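Decapping nuclease RAI1 (Candida albicans, PDB 5BUD) hydrolyses NAD caps, m7G caps and 5' triphosphates at RNA 5' ends as a metal-dependent decapping enzyme, and binds and stimulates the exoribonuclease RAT1. Local coordinates at residues 109-114 / 268-273; 147-152 / 163-168; 247-252 / 262-267. All coordinates share one frame; numbering follows the deposited sequence.

Contact 1 of 3, residues 109-114 / 268-273; sequences KILSLP and AWCQCF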
loop_
_atom_site.group_PDB
_atom_site.type_symbol
_atom_site.label_atom_id
_atom_site.label_comp_id
_atom_site.label_asym_id
_atom_site.label_seq_id
_atom_site.Cartn_x
_atom_site.Cartn_y
_atom_site.Cartn_z
ATOM N N LYS A 109 5.320 -2.772 -5.009
ATOM C CA LYS A 109 5.966 -3.994 -5.488
ATOM C C LYS A 109 7.016 -3.724 -6.559
ATOM O O LYS A 109 8.109 -4.259 -6.505
ATOM C CB LYS A 109 4.915 -4.996 -6.014
ATOM C CG LYS A 109 4.102 -5.587 -4.898
ATOM C CD LYS A 109 2.966 -6.428 -5.423
ATOM C CE LYS A 109 2.271 -7.141 -4.276
ATOM N NZ LYS A 109 3.029 -8.386 -4.021
ATOM N N ILE A 110 6.668 -2.872 -7.507
ATOM C CA ILE A 110 7.550 -2.502 -8.598
ATOM C C ILE A 110 8.748 -1.710 -8.120
ATOM O O ILE A 110 9.895 -2.032 -8.487
ATOM C CB ILE A 110 6.781 -1.736 -9.682
ATOM C CG1 ILE A 110 5.731 -2.663 -10.299
ATOM C CG2 ILE A 110 7.710 -1.186 -10.738
ATOM C CD1 ILE A 110 4.712 -1.924 -11.123
ATOM N N LEU A 111 8.503 -0.706 -7.276
ATOM C CA LEU A 111 9.590 0.126 -6.763
ATOM C C LEU A 111 10.578 -0.639 -5.885
ATOM O O LEU A 111 11.770 -0.341 -5.891
ATOM C CB LEU A 111 9.032 1.334 -5.995
ATOM C CG LEU A 111 9.990 2.277 -5.229
ATOM C CD1 LEU A 111 11.057 2.945 -6.096
ATOM C CD2 LEU A 111 9.208 3.364 -4.508
ATOM N N SER A 112 10.096 -1.576 -5.094
ATOM C CA SER A 112 10.981 -2.287 -4.182
ATOM C C SER A 112 11.620 -3.520 -4.823
ATOM O O SER A 112 12.457 -4.167 -4.182
ATOM C CB SER A 112 10.234 -2.722 -2.933
ATOM O OG SER A 112 9.182 -3.588 -3.292
ATOM N N LEU A 113 11.219 -3.821 -6.058
ATOM C CA LEU A 113 11.639 -5.049 -6.770
ATOM C C LEU A 113 13.165 -5.268 -6.776
ATOM O O LEU A 113 13.625 -6.379 -6.502
ATOM C CB LEU A 113 11.054 -5.060 -8.198
ATOM C CG LEU A 113 11.483 -6.221 -9.133
ATOM C CD1 LEU A 113 10.352 -6.584 -10.067
ATOM C CD2 LEU A 113 12.736 -5.903 -9.947
ATOM N N PRO A 114 13.952 -4.205 -7.005
ATOM C CA PRO A 114 15.404 -4.410 -7.109
ATOM C C PRO A 114 16.094 -5.013 -5.887
ATOM O O PRO A 114 17.219 -5.540 -6.025
ATOM C CB PRO A 114 15.923 -3.011 -7.368
ATOM C CG PRO A 114 14.812 -2.353 -8.082
ATOM C CD PRO A 114 13.600 -2.821 -7.349
ATOM N N ALA A 268 8.697 0.117 3.835
ATOM C CA ALA A 268 7.873 1.197 4.401
ATOM C C ALA A 268 8.100 2.524 3.679
ATOM O O ALA A 268 7.147 3.256 3.335
ATOM C CB ALA A 268 8.129 1.335 5.894
ATOM N N TRP A 269 9.367 2.855 3.446
ATOM C CA TRP A 269 9.700 4.023 2.653
ATOM C C TRP A 269 9.052 3.920 1.275
ATOM O O TRP A 269 8.421 4.892 0.807
ATOM C CB TRP A 269 11.232 4.247 2.541
ATOM C CG TRP A 269 11.591 5.366 1.610
ATOM C CD1 TRP A 269 11.661 6.711 1.920
ATOM C CD2 TRP A 269 11.883 5.270 0.218
ATOM N NE1 TRP A 269 12.001 7.435 0.811
ATOM C CE2 TRP A 269 12.118 6.584 -0.254
ATOM C CE3 TRP A 269 11.985 4.196 -0.678
ATOM C CZ2 TRP A 269 12.432 6.853 -1.593
ATOM C CZ3 TRP A 269 12.315 4.451 -1.989
ATOM C CH2 TRP A 269 12.547 5.777 -2.438
ATOM N N CYS A 270 9.163 2.770 0.614
ATOM C CA CYS A 270 8.576 2.644 -0.736
ATOM C C CYS A 270 7.078 3.017 -0.739
ATOM O O CYS A 270 6.570 3.753 -1.609
ATOM C CB CYS A 270 8.734 1.224 -1.295
ATOM S SG CYS A 270 10.411 0.835 -1.877
ATOM N N GLN A 271 6.395 2.491 0.261
ATOM C CA GLN A 271 4.958 2.607 0.385
ATOM C C GLN A 271 4.566 4.085 0.677
ATOM O O GLN A 271 3.640 4.640 0.070
ATOM C CB GLN A 271 4.537 1.567 1.460
ATOM C CG GLN A 271 3.241 1.748 2.216
ATOM C CD GLN A 271 3.091 0.728 3.359
ATOM O OE1 GLN A 271 4.047 0.039 3.729
ATOM N NE2 GLN A 271 1.879 0.620 3.908
ATOM N N CYS A 272 5.335 4.736 1.529
ATOM C CA CYS A 272 5.014 6.084 1.987
ATOM C C CYS A 272 5.495 7.158 1.043
ATOM O O CYS A 272 4.805 8.159 0.869
ATOM C CB CYS A 272 5.576 6.305 3.385
ATOM S SG CYS A 272 4.738 5.293 4.614
ATOM N N PHE A 273 6.670 6.957 0.434
ATOM C CA PHE A 273 7.131 7.839 -0.626
ATOM C C PHE A 273 6.124 7.905 -1.777
ATOM O O PHE A 273 5.801 8.968 -2.253
ATOM C CB PHE A 273 8.520 7.418 -1.161
ATOM C CG PHE A 273 9.059 8.351 -2.217
ATOM C CD1 PHE A 273 9.742 9.505 -1.857
ATOM C CD2 PHE A 273 8.820 8.113 -3.553
ATOM C CE1 PHE A 273 10.208 10.384 -2.830
ATOM C CE2 PHE A 273 9.272 8.991 -4.526
ATOM C CZ PHE A 273 9.978 10.120 -4.165
#
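Ser112 meets Cys270 with its carbon and keeps its hydroxyl for its own helix. With chi1 at 61°, OG reaches back to hydrogen-bond with Thr108 O, while Ser112 CB lies 3.7 Å from Cys270 SG. This is buried packing in the PD-(D/E)XK nuclease fold, where residues 111 and 112 rest on helix 255-275. No hydrogen bond joins 109-114 to 268-273. The backbones come closest at Ser112 and Cys270, whose CA atoms are 6.5 Å apart.

The sulfur of Cys270 has a second neighbour in Leu111, whose CG lies 3.7 Å from Cys270 SG. Leu111 does most of the touching. It also meets Ala325 and Tyr329 of helix 322-339, so it is wedged between two helices. Gln271, on the same helix as Cys270, probably binds substrate. Its NE2 makes a weak hydrogen bond to an RNA phosphate.

The CG of Leu111 is turned away from its own backbone N (chi1 173°), which carries the CD2 branch across to the other helix. There CD2 meets Cys270 CB at 3.9 Å. The same methyl comes 4.1 Å from Trp269 CZ3, approaching the indole obliquely. Phe273 CB, a turn further along the helix, sits 3.8 Å over one face of the Trp269 indole, nearer its border than its middle.

Contact 2 of 3, residues 147-152 / 163-168; sequences EQEVRM and YMKRCE. With nucleotides of chain C.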
loop_
_atom_site.group_PDB
_atom_site.type_symbol
_atom_site.label_atom_id
_atom_site.label_comp_id
_atom_site.label_asym_id
_atom_site.label_seq_id
_atom_site.Cartn_x
_atom_site.Cartn_y
_atom_site.Cartn_z
ATOM N N GLU A 147 -0.791 -21.171 -0.588
ATOM C CA GLU A 147 0.391 -22.029 -0.578
ATOM C C GLU A 147 1.432 -21.560 0.444
ATOM O O GLU A 147 2.134 -22.376 1.036
ATOM C CB GLU A 147 0.986 -22.173 -1.983
ATOM C CG GLU A 147 2.045 -21.154 -2.353
ATOM C CD GLU A 147 2.458 -21.234 -3.813
ATOM O OE1 GLU A 147 3.332 -20.429 -4.200
ATOM O OE2 GLU A 147 1.922 -22.092 -4.564
ATOM N N GLN A 148 1.525 -20.252 0.654
ATOM C CA GLN A 148 2.343 -19.706 1.733
ATOM C C GLN A 148 1.794 -20.189 3.074
ATOM O O GLN A 148 2.539 -20.648 3.925
ATOM C CB GLN A 148 2.327 -18.186 1.700
ATOM C CG GLN A 148 3.178 -17.521 2.773
ATOM C CD GLN A 148 2.456 -16.383 3.487
ATOM O OE1 GLN A 148 1.819 -15.532 2.849
ATOM N NE2 GLN A 148 2.550 -16.361 4.823
ATOM N N GLU A 149 0.486 -20.077 3.250
ATOM C CA GLU A 149 -0.168 -20.543 4.469
ATOM C C GLU A 149 0.168 -22.027 4.746
ATOM O O GLU A 149 0.720 -22.354 5.801
ATOM C CB GLU A 149 -1.679 -20.324 4.363
ATOM C CG GLU A 149 -2.492 -20.632 5.612
ATOM C CD GLU A 149 -2.239 -19.648 6.737
ATOM O OE1 GLU A 149 -1.664 -18.563 6.479
ATOM O OE2 GLU A 149 -2.618 -19.958 7.887
ATOM N N VAL A 150 -0.127 -22.915 3.800
ATOM C CA VAL A 150 0.137 -24.355 4.012
ATOM C C VAL A 150 1.623 -24.682 4.268
ATOM O O VAL A 150 1.931 -25.521 5.123
ATOM C CB VAL A 150 -0.485 -25.269 2.916
ATOM C CG1 VAL A 150 -1.997 -25.181 2.953
ATOM C CG2 VAL A 150 0.020 -24.924 1.524
ATOM N N ARG A 151 2.541 -24.006 3.581
ATOM C CA ARG A 151 3.961 -24.086 3.938
ATOM C C ARG A 151 4.119 -23.836 5.438
ATOM O O ARG A 151 4.591 -24.699 6.181
ATOM C CB ARG A 151 4.792 -23.037 3.188
ATOM C CG ARG A 151 5.634 -23.543 2.025
ATOM C CD ARG A 151 4.795 -23.964 0.820
ATOM N NE ARG A 151 5.484 -23.745 -0.456
ATOM C CZ ARG A 151 4.975 -24.047 -1.650
ATOM N NH1 ARG A 151 3.765 -24.584 -1.752
ATOM N NH2 ARG A 151 5.680 -23.813 -2.755
ATOM N N MET A 152 3.683 -22.652 5.872
ATOM C CA MET A 152 3.977 -22.158 7.218
ATOM C C MET A 152 3.384 -23.053 8.302
ATOM O O MET A 152 4.031 -23.279 9.326
ATOM C CB MET A 152 3.514 -20.698 7.393
ATOM C CG MET A 152 4.389 -19.653 6.686
ATOM S SD MET A 152 6.132 -19.543 7.219
ATOM C CE MET A 152 6.926 -20.719 6.118
ATOM N N TYR A 163 2.160 -18.252 17.189
ATOM C CA TYR A 163 2.878 -17.012 17.438
ATOM C C TYR A 163 2.808 -16.119 16.190
ATOM O O TYR A 163 2.462 -14.958 16.275
ATOM C CB TYR A 163 4.326 -17.312 17.835
ATOM C CG TYR A 163 5.205 -16.101 18.061
ATOM C CD1 TYR A 163 5.201 -15.426 19.282
ATOM C CD2 TYR A 163 6.077 -15.670 17.080
ATOM C CE1 TYR A 163 6.005 -14.325 19.490
ATOM C CE2 TYR A 163 6.893 -14.566 17.280
ATOM C CZ TYR A 163 6.851 -13.901 18.488
ATOM O OH TYR A 163 7.668 -12.828 18.696
ATOM N N MET A 164 3.113 -16.676 15.036
ATOM C CA MET A 164 3.071 -15.898 13.776
ATOM C C MET A 164 1.696 -15.324 13.480
ATOM O O MET A 164 1.584 -14.169 13.098
ATOM C CB MET A 164 3.599 -16.724 12.597
ATOM C CG MET A 164 5.116 -16.901 12.638
ATOM S SD MET A 164 5.759 -18.071 11.419
ATOM C CE MET A 164 6.188 -16.940 10.107
ATOM N N LYS A 165 0.639 -16.108 13.688
ATOM C CA LYS A 165 -0.724 -15.575 13.603
ATOM C C LYS A 165 -1.020 -14.471 14.627
ATOM O O LYS A 165 -1.702 -13.510 14.330
ATOM C CB LYS A 165 -1.764 -16.697 13.739
ATOM C CG LYS A 165 -1.724 -17.717 12.616
ATOM C CD LYS A 165 -1.908 -17.041 11.269
ATOM C CE LYS A 165 -2.249 -18.030 10.170
ATOM N NZ LYS A 165 -2.627 -17.339 8.900
ATOM N N ARG A 166 -0.494 -14.594 15.837
ATOM C CA ARG A 166 -0.619 -13.523 16.797
ATOM C C ARG A 166 0.147 -12.291 16.348
ATOM O O ARG A 166 -0.296 -11.176 16.585
ATOM C CB ARG A 166 -0.177 -14.006 18.186
ATOM C CG ARG A 166 -1.217 -14.935 18.799
ATOM C CD ARG A 166 -0.716 -15.736 19.993
ATOM N NE ARG A 166 -1.837 -16.538 20.499
ATOM C CZ ARG A 166 -2.725 -16.155 21.410
ATOM N NH1 ARG A 166 -2.643 -14.982 22.031
ATOM N NH2 ARG A 166 -3.722 -16.982 21.717
ATOM N N CYS A 167 1.291 -12.483 15.698
ATOM C CA CYS A 167 2.069 -11.333 15.188
ATOM C C CYS A 167 1.273 -10.558 14.128
ATOM O O CYS A 167 1.305 -9.313 14.104
ATOM C CB CYS A 167 3.433 -11.775 14.669
ATOM S SG CYS A 167 4.632 -12.134 15.973
ATOM N N GLU A 168 0.489 -11.278 13.317
ATOM C CA GLU A 168 -0.423 -10.636 12.360
ATOM C C GLU A 168 -1.425 -9.759 13.070
ATOM O O GLU A 168 -1.772 -8.670 12.611
ATOM C CB GLU A 168 -1.110 -11.681 11.448
ATOM C CG GLU A 168 -0.145 -12.219 10.406
ATOM C CD GLU A 168 -0.581 -13.472 9.656
ATOM O OE1 GLU A 168 0.254 -13.993 8.888
ATOM O OE2 GLU A 168 -1.722 -13.945 9.809
ATOM P P U C 2 2.443 -4.549 10.802
ATOM O OP1 U C 2 2.745 -3.891 12.106
ATOM O OP2 U C 2 3.035 -3.988 9.566
ATOM O "O5'" U C 2 2.872 -6.081 10.815
ATOM C "C5'" U C 2 2.640 -6.958 11.931
ATOM C "C4'" U C 2 2.950 -8.395 11.559
ATOM O "O4'" U C 2 2.146 -8.827 10.427
ATOM C "C3'" U C 2 4.372 -8.714 11.122
ATOM O "O3'" U C 2 5.209 -8.762 12.269
ATOM C "C2'" U C 2 4.156 -10.056 10.438
ATOM O "O2'" U C 2 3.879 -11.098 11.356
ATOM C "C1'" U C 2 2.868 -9.782 9.668
ATOM N N1 U C 2 3.069 -9.261 8.304
ATOM C C2 U C 2 3.345 -10.183 7.308
ATOM O O2 U C 2 3.440 -11.381 7.521
ATOM N N3 U C 2 3.528 -9.645 6.058
ATOM C C4 U C 2 3.458 -8.311 5.705
ATOM O O4 U C 2 3.626 -7.987 4.532
ATOM C C5 U C 2 3.155 -7.424 6.787
ATOM C C6 U C 2 2.969 -7.918 8.018
ATOM P P U C 3 6.783 -9.008 12.137
ATOM O OP1 U C 3 7.374 -8.694 13.450
ATOM O OP2 U C 3 7.270 -8.331 10.918
ATOM O "O5'" U C 3 6.890 -10.578 11.914
ATOM C "C5'" U C 3 6.579 -11.490 12.985
ATOM C "C4'" U C 3 7.533 -12.647 12.983
ATOM O "O4'" U C 3 7.258 -13.501 11.842
ATOM C "C3'" U C 3 9.010 -12.278 12.890
ATOM O "O3'" U C 3 9.725 -13.217 13.666
ATOM C "C2'" U C 3 9.303 -12.401 11.400
ATOM O "O2'" U C 3 10.655 -12.689 11.098
ATOM C "C1'" U C 3 8.402 -13.574 11.011
ATOM N N1 U C 3 7.946 -13.552 9.614
ATOM C C2 U C 3 8.309 -14.608 8.798
ATOM O O2 U C 3 9.009 -15.531 9.178
ATOM N N3 U C 3 7.828 -14.536 7.514
ATOM C C4 U C 3 7.043 -13.542 6.971
ATOM O O4 U C 3 6.689 -13.623 5.794
ATOM C C5 U C 3 6.706 -12.487 7.880
ATOM C C6 U C 3 7.154 -12.530 9.140
ATOM O OP3 U C 1 0.654 -2.165 5.590
ATOM P P U C 1 0.261 -1.902 7.002
ATOM O OP1 U C 1 1.444 -1.680 7.888
ATOM O OP2 U C 1 -0.844 -0.885 7.096
ATOM O "O5'" U C 1 -0.389 -3.304 7.426
ATOM C "C5'" U C 1 -1.306 -3.347 8.529
ATOM C "C4'" U C 1 -1.199 -4.648 9.293
ATOM O "O4'" U C 1 -1.887 -5.698 8.568
ATOM C "C3'" U C 1 0.194 -5.221 9.536
ATOM O "O3'" U C 1 0.828 -4.566 10.631
ATOM C "C2'" U C 1 -0.157 -6.668 9.860
ATOM O "O2'" U C 1 -0.743 -6.823 11.134
ATOM C "C1'" U C 1 -1.269 -6.939 8.843
ATOM N N1 U C 1 -0.790 -7.524 7.582
ATOM C C2 U C 1 -0.557 -8.883 7.579
ATOM O O2 U C 1 -0.748 -9.584 8.552
ATOM N N3 U C 1 -0.125 -9.392 6.382
ATOM C C4 U C 1 0.112 -8.696 5.215
ATOM O O4 U C 1 0.505 -9.303 4.220
ATOM C C5 U C 1 -0.135 -7.290 5.301
ATOM C C6 U C 1 -0.560 -6.762 6.456
#
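Segments 147-152 and 163-168 are helical and run in broadly opposite directions, with their closest CA atoms, those of Met152 and Met164, 9.1 Å apart. Side chains bridge this wide gap.

Glu149 and Lys165 reach for each other from opposite directions. Lys165 NZ gives a hydrogen bond of 2.8 Å to Glu149 OE2, met on its syn side and 20° out of the carboxylate plane. A weak second bond of 2.9 Å runs from the same NZ to Glu149 OE1. Both chains bend at chi2 (69° in Glu149) to bring the charges together. Glu149 OE2 is also hydrogen-bonded to Tyr161 OH. A long salt bridge to Glu168 completes the network around the lysine.

The two helices, 138-155 and 158-178, form a helical hairpin with a very short connection, and the second helix lines the RNA path. Met152 and Met164 cross at about a right angle, with Met152 SD 3.9 Å from Met164 CE. That same CE lies over the base of U3 of chain C, 3.4 Å from its C2. Further along, Cys167 SG packs on U3 C5' of chain C at 3.6 Å. The O2' of U1 of chain C donates a 2.6 Å hydrogen bond to Glu168 O.

Contact 3 of 3, residues 247-252 / 262-267; sequences KTSRII and EQKLFK. With nucleotides of chain C.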
loop_
_atom_site.group_PDB
_atom_site.type_symbol
_atom_site.label_atom_id
_atom_site.label_comp_id
_atom_site.label_asym_id
_atom_site.label_seq_id
_atom_site.Cartn_x
_atom_site.Cartn_y
_atom_site.Cartn_z
ATOM N N LYS A 247 3.635 0.881 11.862
ATOM C CA LYS A 247 4.243 -0.450 11.697
ATOM C C LYS A 247 4.590 -0.978 13.062
ATOM O O LYS A 247 4.740 -0.206 14.015
ATOM C CB LYS A 247 5.554 -0.361 10.868
ATOM C CG LYS A 247 5.415 0.229 9.476
ATOM C CD LYS A 247 4.760 -0.755 8.543
ATOM C CE LYS A 247 4.691 -0.219 7.135
ATOM N NZ LYS A 247 3.654 -1.001 6.411
ATOM N N THR A 248 4.764 -2.285 13.159
ATOM C CA THR A 248 5.355 -2.907 14.332
ATOM C C THR A 248 6.544 -3.753 13.916
ATOM O O THR A 248 6.612 -4.238 12.795
ATOM C CB THR A 248 4.371 -3.767 15.152
ATOM O OG1 THR A 248 3.894 -4.872 14.361
ATOM C CG2 THR A 248 3.198 -2.943 15.634
ATOM N N SER A 249 7.508 -3.883 14.827
ATOM C CA SER A 249 8.635 -4.775 14.641
ATOM C C SER A 249 9.138 -5.291 15.975
ATOM O O SER A 249 8.867 -4.704 17.007
ATOM C CB SER A 249 9.792 -4.065 13.958
ATOM O OG SER A 249 10.515 -5.027 13.231
ATOM N N ARG A 250 9.874 -6.395 15.945
ATOM C CA ARG A 250 10.543 -6.858 17.154
ATOM C C ARG A 250 11.674 -5.894 17.502
ATOM O O ARG A 250 12.324 -5.364 16.621
ATOM C CB ARG A 250 11.104 -8.267 16.987
ATOM C CG ARG A 250 11.530 -8.871 18.314
ATOM C CD ARG A 250 12.481 -10.046 18.157
ATOM N NE ARG A 250 13.240 -10.278 19.388
ATOM C CZ ARG A 250 14.157 -11.231 19.534
ATOM N NH1 ARG A 250 14.422 -12.076 18.543
ATOM N NH2 ARG A 250 14.793 -11.364 20.691
ATOM N N ILE A 251 11.889 -5.656 18.785
ATOM C CA ILE A 251 13.106 -4.951 19.243
ATOM C C ILE A 251 14.340 -5.641 18.615
ATOM O O ILE A 251 14.308 -6.826 18.279
ATOM C CB ILE A 251 13.215 -4.845 20.807
ATOM C CG1 ILE A 251 12.803 -6.126 21.534
ATOM C CG2 ILE A 251 12.304 -3.774 21.351
ATOM C CD1 ILE A 251 13.587 -7.360 21.138
ATOM N N ILE A 252 15.398 -4.875 18.381
ATOM C CA ILE A 252 16.547 -5.359 17.599
ATOM C C ILE A 252 17.703 -5.780 18.519
ATOM O O ILE A 252 18.083 -5.027 19.408
ATOM C CB ILE A 252 16.986 -4.282 16.590
ATOM C CG1 ILE A 252 15.851 -4.020 15.585
ATOM C CG2 ILE A 252 18.240 -4.730 15.845
ATOM C CD1 ILE A 252 15.812 -2.608 15.060
ATOM N N GLU A 262 16.448 -2.839 8.264
ATOM C CA GLU A 262 16.713 -2.040 7.051
ATOM C C GLU A 262 15.798 -2.435 5.881
ATOM O O GLU A 262 15.244 -1.561 5.202
ATOM C CB GLU A 262 18.184 -2.119 6.612
ATOM C CG GLU A 262 18.508 -1.290 5.388
ATOM C CD GLU A 262 19.995 -0.936 5.283
ATOM O OE1 GLU A 262 20.592 -1.254 4.256
ATOM O OE2 GLU A 262 20.536 -0.328 6.216
ATOM N N GLN A 263 15.652 -3.738 5.642
ATOM C CA GLN A 263 14.816 -4.233 4.552
ATOM C C GLN A 263 13.343 -3.830 4.724
ATOM O O GLN A 263 12.709 -3.400 3.760
ATOM C CB GLN A 263 14.947 -5.758 4.410
ATOM C CG GLN A 263 16.359 -6.180 4.025
ATOM C CD GLN A 263 16.641 -7.666 4.094
ATOM O OE1 GLN A 263 16.164 -8.392 4.977
ATOM N NE2 GLN A 263 17.474 -8.122 3.179
ATOM N N LYS A 264 12.815 -3.962 5.933
ATOM C CA LYS A 264 11.411 -3.596 6.234
ATOM C C LYS A 264 11.200 -2.111 6.107
ATOM O O LYS A 264 10.149 -1.667 5.615
ATOM C CB LYS A 264 11.051 -3.913 7.682
ATOM C CG LYS A 264 10.790 -5.350 8.024
ATOM C CD LYS A 264 10.670 -5.460 9.537
ATOM C CE LYS A 264 9.744 -6.580 9.938
ATOM N NZ LYS A 264 10.023 -6.901 11.351
ATOM N N LEU A 265 12.167 -1.340 6.627
ATOM C CA LEU A 265 12.123 0.120 6.584
ATOM C C LEU A 265 12.181 0.652 5.171
ATOM O O LEU A 265 11.560 1.638 4.846
ATOM C CB LEU A 265 13.265 0.728 7.421
ATOM C CG LEU A 265 13.272 2.230 7.676
ATOM C CD1 LEU A 265 12.161 2.611 8.632
ATOM C CD2 LEU A 265 14.633 2.665 8.218
ATOM N N PHE A 266 12.877 -0.056 4.291
ATOM C CA PHE A 266 12.923 0.322 2.888
ATOM C C PHE A 266 11.542 0.136 2.260
ATOM O O PHE A 266 11.075 1.007 1.502
ATOM C CB PHE A 266 13.963 -0.527 2.139
ATOM C CG PHE A 266 13.880 -0.416 0.645
ATOM C CD1 PHE A 266 14.116 0.794 0.008
ATOM C CD2 PHE A 266 13.495 -1.503 -0.122
ATOM C CE1 PHE A 266 14.037 0.894 -1.365
ATOM C CE2 PHE A 266 13.398 -1.410 -1.510
ATOM C CZ PHE A 266 13.681 -0.210 -2.131
ATOM N N LYS A 267 10.925 -0.997 2.551
ATOM C CA LYS A 267 9.577 -1.298 2.038
ATOM C C LYS A 267 8.567 -0.261 2.561
ATOM O O LYS A 267 7.704 0.193 1.819
ATOM C CB LYS A 267 9.131 -2.699 2.439
ATOM C CG LYS A 267 9.778 -3.857 1.691
ATOM C CD LYS A 267 9.414 -5.149 2.407
ATOM C CE LYS A 267 9.907 -6.395 1.701
ATOM N NZ LYS A 267 11.290 -6.718 2.152
ATOM P P U C 2 2.443 -4.549 10.802
ATOM O OP1 U C 2 2.745 -3.891 12.106
ATOM O OP2 U C 2 3.035 -3.988 9.566
ATOM O "O5'" U C 2 2.872 -6.081 10.815
ATOM C "C5'" U C 2 2.640 -6.958 11.931
ATOM C "C4'" U C 2 2.950 -8.395 11.559
ATOM O "O4'" U C 2 2.146 -8.827 10.427
ATOM C "C3'" U C 2 4.372 -8.714 11.122
ATOM O "O3'" U C 2 5.209 -8.762 12.269
ATOM C "C2'" U C 2 4.156 -10.056 10.438
ATOM O "O2'" U C 2 3.879 -11.098 11.356
ATOM C "C1'" U C 2 2.868 -9.782 9.668
ATOM N N1 U C 2 3.069 -9.261 8.304
ATOM C C2 U C 2 3.345 -10.183 7.308
ATOM O O2 U C 2 3.440 -11.381 7.521
ATOM N N3 U C 2 3.528 -9.645 6.058
ATOM C C4 U C 2 3.458 -8.311 5.705
ATOM O O4 U C 2 3.626 -7.987 4.532
ATOM C C5 U C 2 3.155 -7.424 6.787
ATOM C C6 U C 2 2.969 -7.918 8.018
ATOM P P U C 4 10.203 -12.852 15.119
ATOM O OP1 U C 4 10.331 -14.111 15.899
ATOM O OP2 U C 4 9.368 -11.746 15.623
ATOM O "O5'" U C 4 11.669 -12.301 14.844
ATOM C "C5'" U C 4 12.717 -13.203 14.456
ATOM C "C4'" U C 4 13.969 -12.850 15.212
ATOM O "O4'" U C 4 15.132 -13.335 14.491
ATOM C "C3'" U C 4 14.205 -11.358 15.274
ATOM O "O3'" U C 4 15.122 -11.108 16.326
ATOM C "C2'" U C 4 14.702 -11.094 13.858
ATOM O "O2'" U C 4 15.296 -9.830 13.632
ATOM C "C1'" U C 4 15.614 -12.310 13.634
ATOM N N1 U C 4 15.613 -12.823 12.254
ATOM C C2 U C 4 15.568 -11.901 11.224
ATOM O O2 U C 4 15.533 -10.697 11.413
ATOM N N3 U C 4 15.559 -12.444 9.963
ATOM C C4 U C 4 15.591 -13.780 9.629
ATOM O O4 U C 4 15.577 -14.109 8.442
ATOM C C5 U C 4 15.636 -14.672 10.748
ATOM C C6 U C 4 15.646 -14.176 11.992
ATOM O OP3 U C 1 0.654 -2.165 5.590
ATOM P P U C 1 0.261 -1.902 7.002
ATOM O OP1 U C 1 1.444 -1.680 7.888
ATOM O OP2 U C 1 -0.844 -0.885 7.096
ATOM O "O5'" U C 1 -0.389 -3.304 7.426
ATOM C "C5'" U C 1 -1.306 -3.347 8.529
ATOM C "C4'" U C 1 -1.199 -4.648 9.293
ATOM O "O4'" U C 1 -1.887 -5.698 8.568
ATOM C "C3'" U C 1 0.194 -5.221 9.536
ATOM O "O3'" U C 1 0.828 -4.566 10.631
ATOM C "C2'" U C 1 -0.157 -6.668 9.860
ATOM O "O2'" U C 1 -0.743 -6.823 11.134
ATOM C "C1'" U C 1 -1.269 -6.939 8.843
ATOM N N1 U C 1 -0.790 -7.524 7.582
ATOM C C2 U C 1 -0.557 -8.883 7.579
ATOM O O2 U C 1 -0.748 -9.584 8.552
ATOM N N3 U C 1 -0.125 -9.392 6.382
ATOM C C4 U C 1 0.112 -8.696 5.215
ATOM O O4 U C 1 0.505 -9.303 4.220
ATOM C C5 U C 1 -0.135 -7.290 5.301
ATOM C C6 U C 1 -0.560 -6.762 6.456
#
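Lys264 NZ donates a 2.7 Å hydrogen bond to Ser249 OG, the one close contact between strand and helix here. The lysine is stretched out past CG, and this carries the amine across from helix 255-275. The same NZ makes a salt bridge to an RNA phosphate. Ser249 OG, turned roughly away from its own backbone N (chi1 -151°), receives an amine that also faces the nucleic acid.

Two strand neighbours bind the RNA directly. Thr248 OG1 hydrogen-bonds to OP1 of U2 of chain C at 2.7 Å. Thr248 N adds a weak bond to the same oxygen, at 2.8 Å and with an N-H...O angle of 130°. Lys247 NZ donates a 2.7 Å bond to OP1 of U1 of chain C.

Strand 243-250, helix 255-275 and strand 279-285 form a beta-alpha-beta unit of the PD-(D/E)XK core. Glu245, Leu246 and Lys247 fit the E-x-K part of its signature, and Glu245 and Leu246 bind manganese. In the second shell, Lys247 NZ is also hydrogen-bonded to Glu245 OE1 and Gln271 OE1, which fix the amine beside the metal site. The strand itself is set by backbone hydrogen bonds between Lys247 and Ser249 and residues Ile281, Gly283 and Arg285 of the parallel strand 279-285. At its end, Arg250 forms a salt bridge with Glu253.

In the fold
From the N terminus, the chain first passes 109-114, which opens contact 1. Its partner, 268-273, begins 154 residues after 114. Contact 2 opens and closes within that span, tying two successive helices over a short connection. Contact 3 follows in series, joining strand 243-250 to the helix after it. Contact 1 then closes on that same helix, 255-275, so both other contacts fall within its loop. Contacts 1 and 3 touch: Ser112 CA packs on Phe266 CE2 at 3.7 Å. Contact 2 touches neither, but the bound RNA reaches both contact 2 and contact 3, running between helix 158-178 and the metal-binding core.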